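Local coordinates for S-locus protein 11 (Brassica rapa subsp. oleifera, PDB 5GYY) that probably acts as the secreted, defensin-like pollen ligand of self-incompatibility in Brassica, recognised by its cognate receptor kinase on the stigma surface, at residues C[9-15]-C[51-57]; C[23-28]-C[41-45]. All coordinates share one frame; numbering follows the deposited sequence.

Contact 1: C[9-15]-C[51-57]. With NAG (2-acetamido-2-deoxy-beta-D-glucopyranose), chain E.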
ATOM      1  N   CYS C   9     -17.644  -2.008  26.499  1.00 48.14           N
ATOM      2  CA  CYS C   9     -16.532  -1.217  26.006  1.00 52.85           C
ATOM      3  C   CYS C   9     -15.756  -1.934  24.905  1.00 52.08           C
ATOM      4  O   CYS C   9     -15.832  -3.160  24.773  1.00 49.37           O
ATOM      5  CB  CYS C   9     -15.605  -0.863  27.173  1.00 54.14           C
ATOM      6  SG  CYS C   9     -14.587   0.600  26.899  1.00 71.00           S
ATOM      7  N   VAL C  10     -14.990  -1.166  24.133  1.00 48.17           N
ATOM      8  CA  VAL C  10     -14.184  -1.738  23.064  1.00 45.66           C
ATOM      9  C   VAL C  10     -12.692  -1.517  23.329  1.00 37.18           C
ATOM     10  O   VAL C  10     -12.261  -0.409  23.618  1.00 30.52           O
ATOM     11  CB  VAL C  10     -14.598  -1.209  21.661  1.00 57.82           C
ATOM     12  CG1 VAL C  10     -14.458   0.307  21.580  1.00 55.34           C
ATOM     13  CG2 VAL C  10     -13.785  -1.905  20.556  1.00 56.21           C
ATOM     14  N   HIS C  11     -11.918  -2.595  23.247  1.00 30.80           N
ATOM     15  CA  HIS C  11     -10.462  -2.537  23.355  1.00 29.98           C
ATOM     16  C   HIS C  11      -9.806  -2.817  21.991  1.00 27.47           C
ATOM     17  O   HIS C  11     -10.210  -3.720  21.254  1.00 27.28           O
ATOM     18  CB  HIS C  11      -9.973  -3.525  24.415  1.00 28.69           C
ATOM     19  CG  HIS C  11      -8.526  -3.382  24.775  1.00 30.70           C
ATOM     20  ND1 HIS C  11      -8.096  -3.257  26.078  1.00 27.96           N
ATOM     21  CD2 HIS C  11      -7.408  -3.384  24.009  1.00 31.16           C
ATOM     22  CE1 HIS C  11      -6.776  -3.177  26.098  1.00 26.72           C
ATOM     23  NE2 HIS C  11      -6.335  -3.248  24.856  1.00 23.89           N
ATOM     24  N   ARG C  12      -8.805  -2.012  21.670  1.00 21.81           N
ATOM     25  CA  ARG C  12      -8.206  -1.956  20.353  1.00 20.20           C
ATOM     26  C   ARG C  12      -6.773  -2.454  20.342  1.00 22.79           C
ATOM     27  O   ARG C  12      -5.941  -1.991  21.113  1.00 26.91           O
ATOM     28  CB  ARG C  12      -8.230  -0.518  19.899  1.00 29.49           C
ATOM     29  CG  ARG C  12      -7.548  -0.234  18.602  1.00 43.17           C
ATOM     30  CD  ARG C  12      -7.856   1.195  18.296  1.00 52.84           C
ATOM     31  NE  ARG C  12      -9.267   1.316  17.952  1.00 58.55           N
ATOM     32  CZ  ARG C  12     -10.090   2.213  18.474  1.00 52.57           C
ATOM     33  NH1 ARG C  12      -9.654   3.041  19.410  1.00 43.60           N
ATOM     34  NH2 ARG C  12     -11.358   2.250  18.088  1.00 53.74           N
ATOM     35  N   LEU C  13      -6.494  -3.413  19.468  1.00 21.20           N
ATOM     36  CA  LEU C  13      -5.149  -3.947  19.323  1.00 16.57           C
ATOM     37  C   LEU C  13      -4.822  -4.023  17.835  1.00 15.09           C
ATOM     38  O   LEU C  13      -5.432  -4.793  17.099  1.00 22.57           O
ATOM     39  CB  LEU C  13      -5.045  -5.312  20.003  1.00 22.79           C
ATOM     40  CG  LEU C  13      -5.384  -5.254  21.505  1.00 26.27           C
ATOM     41  CD1 LEU C  13      -5.490  -6.628  22.124  1.00 24.85           C
ATOM     42  CD2 LEU C  13      -4.371  -4.400  22.278  1.00 27.33           C
ATOM     43  N   ASN C  14      -3.888  -3.192  17.387  1.00  8.08           N
ATOM     44  CA  ASN C  14      -3.557  -3.125  15.971  1.00 14.35           C
ATOM     45  C   ASN C  14      -2.078  -3.440  15.779  1.00 17.20           C
ATOM     46  O   ASN C  14      -1.270  -3.131  16.642  1.00 13.27           O
ATOM     47  CB  ASN C  14      -3.874  -1.738  15.391  1.00 13.89           C
ATOM     48  CG  ASN C  14      -5.310  -1.279  15.680  1.00 14.41           C
ATOM     49  OD1 ASN C  14      -6.212  -2.098  15.875  1.00 10.35           O
ATOM     50  ND2 ASN C  14      -5.514   0.051  15.730  1.00  4.98           N
ATOM     51  N   SER C  15      -1.731  -4.075  14.662  1.00 21.29           N
ATOM     52  CA  SER C  15      -0.326  -4.327  14.322  1.00 21.71           C
ATOM     53  C   SER C  15      -0.164  -4.723  12.852  1.00 14.00           C
ATOM     54  O   SER C  15      -1.153  -5.032  12.185  1.00 19.24           O
ATOM     55  CB  SER C  15       0.263  -5.391  15.249  1.00 18.19           C
ATOM     56  OG  SER C  15      -0.472  -6.592  15.138  1.00 28.74           O
ATOM     57  N   ARG C  51      -3.463  -5.634  10.891  1.00 11.93           N
ATOM     58  CA  ARG C  51      -4.524  -6.380  11.541  1.00  8.99           C
ATOM     59  C   ARG C  51      -5.128  -5.496  12.635  1.00 11.03           C
ATOM     60  O   ARG C  51      -4.439  -5.108  13.590  1.00 13.28           O
ATOM     61  CB  ARG C  51      -3.990  -7.671  12.157  1.00  2.12           C
ATOM     62  CG  ARG C  51      -5.081  -8.649  12.594  1.00  3.81           C
ATOM     63  CD  ARG C  51      -4.519  -9.790  13.412  1.00  3.67           C
ATOM     64  NE  ARG C  51      -3.803  -9.328  14.600  1.00  6.52           N
ATOM     65  CZ  ARG C  51      -3.097 -10.129  15.394  1.00  9.39           C
ATOM     66  NH1 ARG C  51      -2.992 -11.423  15.105  1.00 10.52           N
ATOM     67  NH2 ARG C  51      -2.478  -9.637  16.465  1.00  7.24           N
ATOM     68  N   TYR C  52      -6.409  -5.184  12.497  1.00  8.31           N
ATOM     69  CA  TYR C  52      -7.123  -4.396  13.515  1.00 11.68           C
ATOM     70  C   TYR C  52      -7.923  -5.318  14.393  1.00  2.20           C
ATOM     71  O   TYR C  52      -8.857  -5.968  13.922  1.00  9.94           O
ATOM     72  CB  TYR C  52      -8.052  -3.354  12.879  1.00  1.55           C
ATOM     73  CG  TYR C  52      -7.315  -2.295  12.078  1.00  1.60           C
ATOM     74  CD1 TYR C  52      -7.047  -1.042  12.627  1.00  5.38           C
ATOM     75  CD2 TYR C  52      -6.884  -2.551  10.775  1.00  3.07           C
ATOM     76  CE1 TYR C  52      -6.371  -0.072  11.903  1.00  7.74           C
ATOM     77  CE2 TYR C  52      -6.216  -1.590  10.036  1.00  9.21           C
ATOM     78  CZ  TYR C  52      -5.955  -0.353  10.608  1.00 15.23           C
ATOM     79  OH  TYR C  52      -5.284   0.599   9.877  1.00 15.80           O
ATOM     80  N   CYS C  53      -7.526  -5.433  15.654  1.00  5.66           N
ATOM     81  CA  CYS C  53      -8.370  -6.151  16.614  1.00 14.40           C
ATOM     82  C   CYS C  53      -9.316  -5.186  17.349  1.00 16.63           C
ATOM     83  O   CYS C  53      -8.875  -4.193  17.935  1.00 14.87           O
ATOM     84  CB  CYS C  53      -7.530  -6.923  17.627  1.00 10.66           C
ATOM     85  SG  CYS C  53      -6.471  -8.157  16.904  1.00 21.60           S
ATOM     86  N   ASP C  54     -10.616  -5.472  17.282  1.00 17.06           N
ATOM     87  CA  ASP C  54     -11.631  -4.727  18.034  1.00 13.35           C
ATOM     88  C   ASP C  54     -12.247  -5.632  19.082  1.00 19.28           C
ATOM     89  O   ASP C  54     -13.066  -6.491  18.760  1.00 20.13           O
ATOM     90  CB  ASP C  54     -12.727  -4.202  17.102  1.00  9.50           C
ATOM     91  CG  ASP C  54     -12.351  -2.894  16.440  1.00 21.47           C
ATOM     92  OD1 ASP C  54     -11.595  -2.105  17.053  1.00 32.33           O
ATOM     93  OD2 ASP C  54     -12.782  -2.661  15.295  1.00 17.77           O
ATOM     94  N   CYS C  55     -11.855  -5.436  20.338  1.00 23.10           N
ATOM     95  CA  CYS C  55     -12.231  -6.355  21.406  1.00 21.23           C
ATOM     96  C   CYS C  55     -13.308  -5.836  22.342  1.00 21.53           C
ATOM     97  O   CYS C  55     -13.128  -4.808  22.997  1.00 18.49           O
ATOM     98  CB  CYS C  55     -10.989  -6.758  22.202  1.00 22.80           C
ATOM     99  SG  CYS C  55      -9.857  -7.790  21.244  1.00 30.51           S
ATOM    100  N   ALA C  56     -14.419  -6.568  22.401  1.00 26.62           N
ATOM    101  CA  ALA C  56     -15.541  -6.246  23.282  1.00 24.91           C
ATOM    102  C   ALA C  56     -15.257  -6.645  24.733  1.00 23.41           C
ATOM    103  O   ALA C  56     -15.189  -7.839  25.050  1.00 27.12           O
ATOM    104  CB  ALA C  56     -16.798  -6.932  22.777  1.00 11.27           C
ATOM    105  N   ILE C  57     -15.135  -5.647  25.606  1.00 22.82           N
ATOM    106  CA  ILE C  57     -14.847  -5.856  27.031  1.00 29.46           C
ATOM    107  C   ILE C  57     -15.843  -5.130  27.943  1.00 28.50           C
ATOM    108  O   ILE C  57     -16.576  -4.257  27.492  1.00 27.18           O
ATOM    109  CB  ILE C  57     -13.455  -5.316  27.397  1.00 27.38           C
ATOM    110  CG1 ILE C  57     -13.404  -3.808  27.142  1.00 20.58           C
ATOM    111  CG2 ILE C  57     -12.366  -6.053  26.634  1.00 32.92           C
ATOM    112  CD1 ILE C  57     -12.185  -3.111  27.716  1.00 10.82           C
TER
HETATM  113  C1  NAG E1000     -18.121  -6.735  15.861  1.00 23.15           C
HETATM  114  C2  NAG E1000     -18.604  -5.428  16.465  1.00 20.59           C
HETATM  115  C3  NAG E1000     -20.138  -5.388  16.549  1.00 27.18           C
HETATM  116  C4  NAG E1000     -20.797  -5.845  15.244  1.00 31.66           C
HETATM  117  C5  NAG E1000     -20.177  -7.207  14.903  1.00 37.31           C
HETATM  118  C6  NAG E1000     -20.785  -8.011  13.745  1.00 31.62           C
HETATM  119  C7  NAG E1000     -17.018  -4.554  18.109  1.00 31.40           C
HETATM  120  C8  NAG E1000     -16.417  -4.717  19.476  1.00 30.77           C
HETATM  121  N2  NAG E1000     -18.031  -5.361  17.795  1.00 22.65           N
HETATM  122  O3  NAG E1000     -20.600  -4.110  16.956  1.00 25.92           O
HETATM  123  O4  NAG E1000     -22.213  -5.891  15.384  1.00 34.17           O
HETATM  124  O5  NAG E1000     -18.811  -6.972  14.659  1.00 35.73           O
HETATM  125  O6  NAG E1000     -20.839  -7.222  12.582  1.00 31.27           O
HETATM  126  O7  NAG E1000     -16.581  -3.700  17.340  1.00 38.39           O
HETATM  127  O   HOH W   1     -11.479   0.381  16.025  1.00 18.70           O
HETATM  128  O   HOH W   2      -3.353  -7.073  16.063  1.00 14.72           O
HETATM  129  O   HOH W   3      -8.910  -1.773  15.873  1.00  7.17           O

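Contact 2: C[23-28]-C[41-45]. With NAG (2-acetamido-2-deoxy-beta-D-glucopyranose), chain E.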
ATOM      1  N   GLY C  23      -8.586 -14.966  12.327  1.00 18.74           N
ATOM      2  CA  GLY C  23      -8.312 -13.666  12.901  1.00 14.83           C
ATOM      3  C   GLY C  23      -8.962 -13.423  14.251  1.00 21.57           C
ATOM      4  O   GLY C  23      -8.298 -12.941  15.180  1.00 15.16           O
ATOM      5  N   GLN C  24     -10.240 -13.782  14.377  1.00 16.82           N
ATOM      6  CA  GLN C  24     -10.976 -13.520  15.613  1.00 23.36           C
ATOM      7  C   GLN C  24     -10.315 -14.175  16.822  1.00 27.35           C
ATOM      8  O   GLN C  24     -10.056 -13.522  17.834  1.00 27.24           O
ATOM      9  CB  GLN C  24     -12.431 -13.966  15.496  1.00 20.35           C
ATOM     10  CG  GLN C  24     -13.293 -12.960  14.751  1.00 31.64           C
ATOM     11  CD  GLN C  24     -14.659 -13.505  14.395  1.00 35.80           C
ATOM     12  OE1 GLN C  24     -15.024 -14.609  14.798  1.00 38.94           O
ATOM     13  NE2 GLN C  24     -15.425 -12.729  13.640  1.00 30.93           N
ATOM     14  N   HIS C  25     -10.030 -15.467  16.703  1.00 24.77           N
ATOM     15  CA  HIS C  25      -9.423 -16.197  17.802  1.00 20.46           C
ATOM     16  C   HIS C  25      -8.009 -15.713  18.085  1.00 18.51           C
ATOM     17  O   HIS C  25      -7.592 -15.695  19.242  1.00 23.77           O
ATOM     18  CB  HIS C  25      -9.471 -17.705  17.549  1.00 26.71           C
ATOM     19  CG  HIS C  25     -10.856 -18.276  17.618  1.00 41.75           C
ATOM     20  ND1 HIS C  25     -11.164 -19.548  17.186  1.00 45.01           N
ATOM     21  CD2 HIS C  25     -12.018 -17.743  18.073  1.00 44.49           C
ATOM     22  CE1 HIS C  25     -12.455 -19.774  17.369  1.00 46.77           C
ATOM     23  NE2 HIS C  25     -12.996 -18.695  17.906  1.00 44.32           N
ATOM     24  N   ASP C  26      -7.276 -15.331  17.032  1.00 14.11           N
ATOM     25  CA  ASP C  26      -5.930 -14.797  17.189  1.00 13.64           C
ATOM     26  C   ASP C  26      -5.994 -13.504  17.983  1.00 10.44           C
ATOM     27  O   ASP C  26      -5.273 -13.348  18.949  1.00  7.91           O
ATOM     28  CB  ASP C  26      -5.250 -14.520  15.840  1.00 19.96           C
ATOM     29  CG  ASP C  26      -4.998 -15.767  15.042  1.00 17.96           C
ATOM     30  OD1 ASP C  26      -4.973 -16.864  15.649  1.00 11.45           O
ATOM     31  OD2 ASP C  26      -4.821 -15.641  13.806  1.00 21.35           O
ATOM     32  N   CYS C  27      -6.886 -12.603  17.577  1.00 12.36           N
ATOM     33  CA  CYS C  27      -7.097 -11.356  18.288  1.00 14.65           C
ATOM     34  C   CYS C  27      -7.415 -11.603  19.759  1.00 16.23           C
ATOM     35  O   CYS C  27      -6.861 -10.929  20.630  1.00 10.90           O
ATOM     36  CB  CYS C  27      -8.208 -10.540  17.629  1.00 13.69           C
ATOM     37  SG  CYS C  27      -7.646  -9.655  16.154  1.00 17.89           S
ATOM     38  N   GLU C  28      -8.272 -12.588  20.026  1.00 15.24           N
ATOM     39  CA  GLU C  28      -8.690 -12.903  21.392  1.00 19.54           C
ATOM     40  C   GLU C  28      -7.535 -13.425  22.236  1.00 21.74           C
ATOM     41  O   GLU C  28      -7.380 -13.055  23.402  1.00 25.66           O
ATOM     42  CB  GLU C  28      -9.843 -13.916  21.390  1.00 13.79           C
ATOM     43  CG  GLU C  28     -11.180 -13.335  20.948  1.00 22.28           C
ATOM     44  CD  GLU C  28     -12.157 -14.405  20.462  1.00 26.56           C
ATOM     45  OE1 GLU C  28     -11.874 -15.609  20.660  1.00 30.21           O
ATOM     46  OE2 GLU C  28     -13.203 -14.036  19.882  1.00 18.30           O
ATOM     47  N   TYR C  41     -15.571 -11.218  23.020  1.00 24.08           N
ATOM     48  CA  TYR C  41     -15.180 -11.672  21.693  1.00 19.51           C
ATOM     49  C   TYR C  41     -14.277 -10.604  21.067  1.00 25.25           C
ATOM     50  O   TYR C  41     -14.143  -9.501  21.609  1.00 20.09           O
ATOM     51  CB  TYR C  41     -16.417 -11.886  20.819  1.00 10.82           C
ATOM     52  CG  TYR C  41     -17.142 -10.603  20.455  1.00 22.88           C
ATOM     53  CD1 TYR C  41     -16.794  -9.888  19.315  1.00 24.09           C
ATOM     54  CD2 TYR C  41     -18.182 -10.107  21.251  1.00 26.73           C
ATOM     55  CE1 TYR C  41     -17.438  -8.726  18.974  1.00 23.11           C
ATOM     56  CE2 TYR C  41     -18.845  -8.937  20.910  1.00 17.81           C
ATOM     57  CZ  TYR C  41     -18.463  -8.252  19.772  1.00 24.62           C
ATOM     58  OH  TYR C  41     -19.092  -7.091  19.407  1.00 29.74           O
ATOM     59  N   CYS C  42     -13.664 -10.926  19.931  1.00 24.55           N
ATOM     60  CA  CYS C  42     -12.909  -9.933  19.164  1.00 19.89           C
ATOM     61  C   CYS C  42     -13.281  -9.982  17.682  1.00 23.91           C
ATOM     62  O   CYS C  42     -13.325 -11.059  17.084  1.00 25.25           O
ATOM     63  CB  CYS C  42     -11.401 -10.148  19.321  1.00 16.22           C
ATOM     64  SG  CYS C  42     -10.673  -9.634  20.919  1.00 24.53           S
ATOM     65  N   ASN C  43     -13.574  -8.820  17.102  1.00 17.27           N
ATOM     66  CA  ASN C  43     -13.658  -8.694  15.652  1.00 17.79           C
ATOM     67  C   ASN C  43     -12.239  -8.440  15.138  1.00 25.05           C
ATOM     68  O   ASN C  43     -11.400  -7.861  15.854  1.00 15.16           O
ATOM     69  CB  ASN C  43     -14.533  -7.509  15.231  1.00 27.25           C
ATOM     70  CG  ASN C  43     -16.006  -7.674  15.597  1.00 24.12           C
ATOM     71  OD1 ASN C  43     -16.511  -8.783  15.766  1.00 21.12           O
ATOM     72  ND2 ASN C  43     -16.704  -6.539  15.704  1.00 27.03           N
ATOM     73  N   CYS C  44     -11.981  -8.864  13.903  1.00 24.35           N
ATOM     74  CA  CYS C  44     -10.705  -8.631  13.239  1.00 17.55           C
ATOM     75  C   CYS C  44     -10.926  -8.153  11.806  1.00  9.28           C
ATOM     76  O   CYS C  44     -11.725  -8.724  11.097  1.00 15.97           O
ATOM     77  CB  CYS C  44      -9.877  -9.916  13.223  1.00 20.08           C
ATOM     78  SG  CYS C  44      -8.339  -9.768  12.309  1.00 30.27           S
ATOM     79  N   THR C  45     -10.235  -7.098  11.386  1.00 10.69           N
ATOM     80  CA  THR C  45     -10.246  -6.693   9.977  1.00  4.09           C
ATOM     81  C   THR C  45      -8.829  -6.291   9.552  1.00 11.22           C
ATOM     82  O   THR C  45      -7.965  -6.029  10.395  1.00 13.46           O
ATOM     83  CB  THR C  45     -11.223  -5.534   9.685  1.00  7.64           C
ATOM     84  OG1 THR C  45     -11.423  -5.406   8.273  1.00  9.28           O
ATOM     85  CG2 THR C  45     -10.683  -4.218  10.233  1.00  2.04           C
TER
HETATM   86  C1  NAG E1000     -18.121  -6.735  15.861  1.00 23.15           C
HETATM   87  C2  NAG E1000     -18.604  -5.428  16.465  1.00 20.59           C
HETATM   88  C3  NAG E1000     -20.138  -5.388  16.549  1.00 27.18           C
HETATM   89  C4  NAG E1000     -20.797  -5.845  15.244  1.00 31.66           C
HETATM   90  C5  NAG E1000     -20.177  -7.207  14.903  1.00 37.31           C
HETATM   91  C6  NAG E1000     -20.785  -8.011  13.745  1.00 31.62           C
HETATM   92  C7  NAG E1000     -17.018  -4.554  18.109  1.00 31.40           C
HETATM   93  C8  NAG E1000     -16.417  -4.717  19.476  1.00 30.77           C
HETATM   94  N2  NAG E1000     -18.031  -5.361  17.795  1.00 22.65           N
HETATM   95  O3  NAG E1000     -20.600  -4.110  16.956  1.00 25.92           O
HETATM   96  O4  NAG E1000     -22.213  -5.891  15.384  1.00 34.17           O
HETATM   97  O5  NAG E1000     -18.811  -6.972  14.659  1.00 35.73           O
HETATM   98  O6  NAG E1000     -20.839  -7.222  12.582  1.00 31.27           O
HETATM   99  O7  NAG E1000     -16.581  -3.700  17.340  1.00 38.39           O
HETATM  100  O   HOH W   4     -14.529 -10.013  12.612  1.00 24.73           O

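Contact 1: C[9-15]-C[51-57]
Strand 9-15 runs antiparallel to strand 51-57, C9 opposite I57 and S15 opposite R51, joining the first and last strands of a small defensin-like β-α-β-β fold. The backbone ladder is complete: C9, H11, L13 and S15 each give and take a hydrogen bond with I57, C55, C53 and R51. L13 N to C53 O, at 2.9 Å and 168°, is a representative rung. Between these rungs, CA-H...O contacts fill in at the non-hydrogen-bonded pairs, as from N14 CA to R51 O at 3.2 Å.

Apolar contacts lie on the face turned to helix 23-35. L13 CB packs on C53 CB at 3.8 Å, and I57 CD1 sits at the edge of the H11 ring, near its plane; the same imidazole meets Y31 edge-to-face.

Polar side chains dominate the other face, where N14, Y52 and D54 hydrogen-bond to the chain of another protein and R12 packs against it. The N14 amide runs obliquely alongside the Y52 ring, the planes 59° apart, with OD1 3.5 Å from CD1.

R12 and D54 do not form a salt bridge: R12 NE and D54 OD1 remain 4.2 Å apart. Instead a water lying in the plane of the guanidinium accepts from R12 NH2 at 2.8 Å and donates to D54 OD1 at 2.7 Å.

Contact 2: C[23-28]-C[41-45]
Y41 meets the helix 23-28 through its backbone end, its CA lying 3.6 Å from E28 OE2. With CG set between its own N and carbonyl carbon (chi1 68°), the tyrosine ring swings off the helix toward the glycan. There its OH accepts a hydrogen bond from N2 of the N-acetylglucosamine at 2.6 Å, the sugar nitrogen lying at the ring edge, near its plane.

C42 is where helix and strand close up most fully. Its N-H donates to E28 OE2 at 3.1 Å, a somewhat bent bond (148°) that uses the anti lone pair of the carboxylate, and E28 reaches it with its chain extended beyond CG. Its CB points to the helix and meets C27 CB at 3.6 Å, with E28 CG beside it. C42 SG stays against E28 CG and is bonded to C55 on the neighbouring strand.

N43 directs its CB away from the helix and carries the N-linked sugar, its ND2 bonded to C1 at 1.4 Å.

C44 turns back inward. Its CB packs on C27 SG at 3.7 Å, and because G23 has no side chain, C44 SG can come within 3.9 Å of G23 CA before pairing with C19. On the flank of this contact, a water accepts from Q24 NE2 at 3.0 Å and also from C44 N, linking the first helical turn to the strand edge.

The disulfide of C27 pins the helix to the sheet, that of C42 links two strands, and that of C44 ties the strand to the chain ahead of the helix, giving the disulfide-rich β-α-β-β fold of the defensin-like family to which SP11 belongs.

How the contacts relate
Contact 2 lies within the chain loop whose ends contact 1 brings together, and their centres are only about 8 Å apart. Strand 50-57 sits in the middle of the sheet, with 9-16 along one edge and 41-45 along the other. Two disulfides, C53 SG to C27 SG and C55 SG to C42 SG (2.0 Å each), stitch contact 1 to the helix and strand of contact 2, and R51 CG packs on C44 SG at 3.5 Å. The glycan borders both: rooted in contact 2, it brings its acetyl methyl C8 within 4.0 Å of V10 CG2 in contact 1. Contacts with two chains of another protein, by contrast, draw chiefly on contact 1.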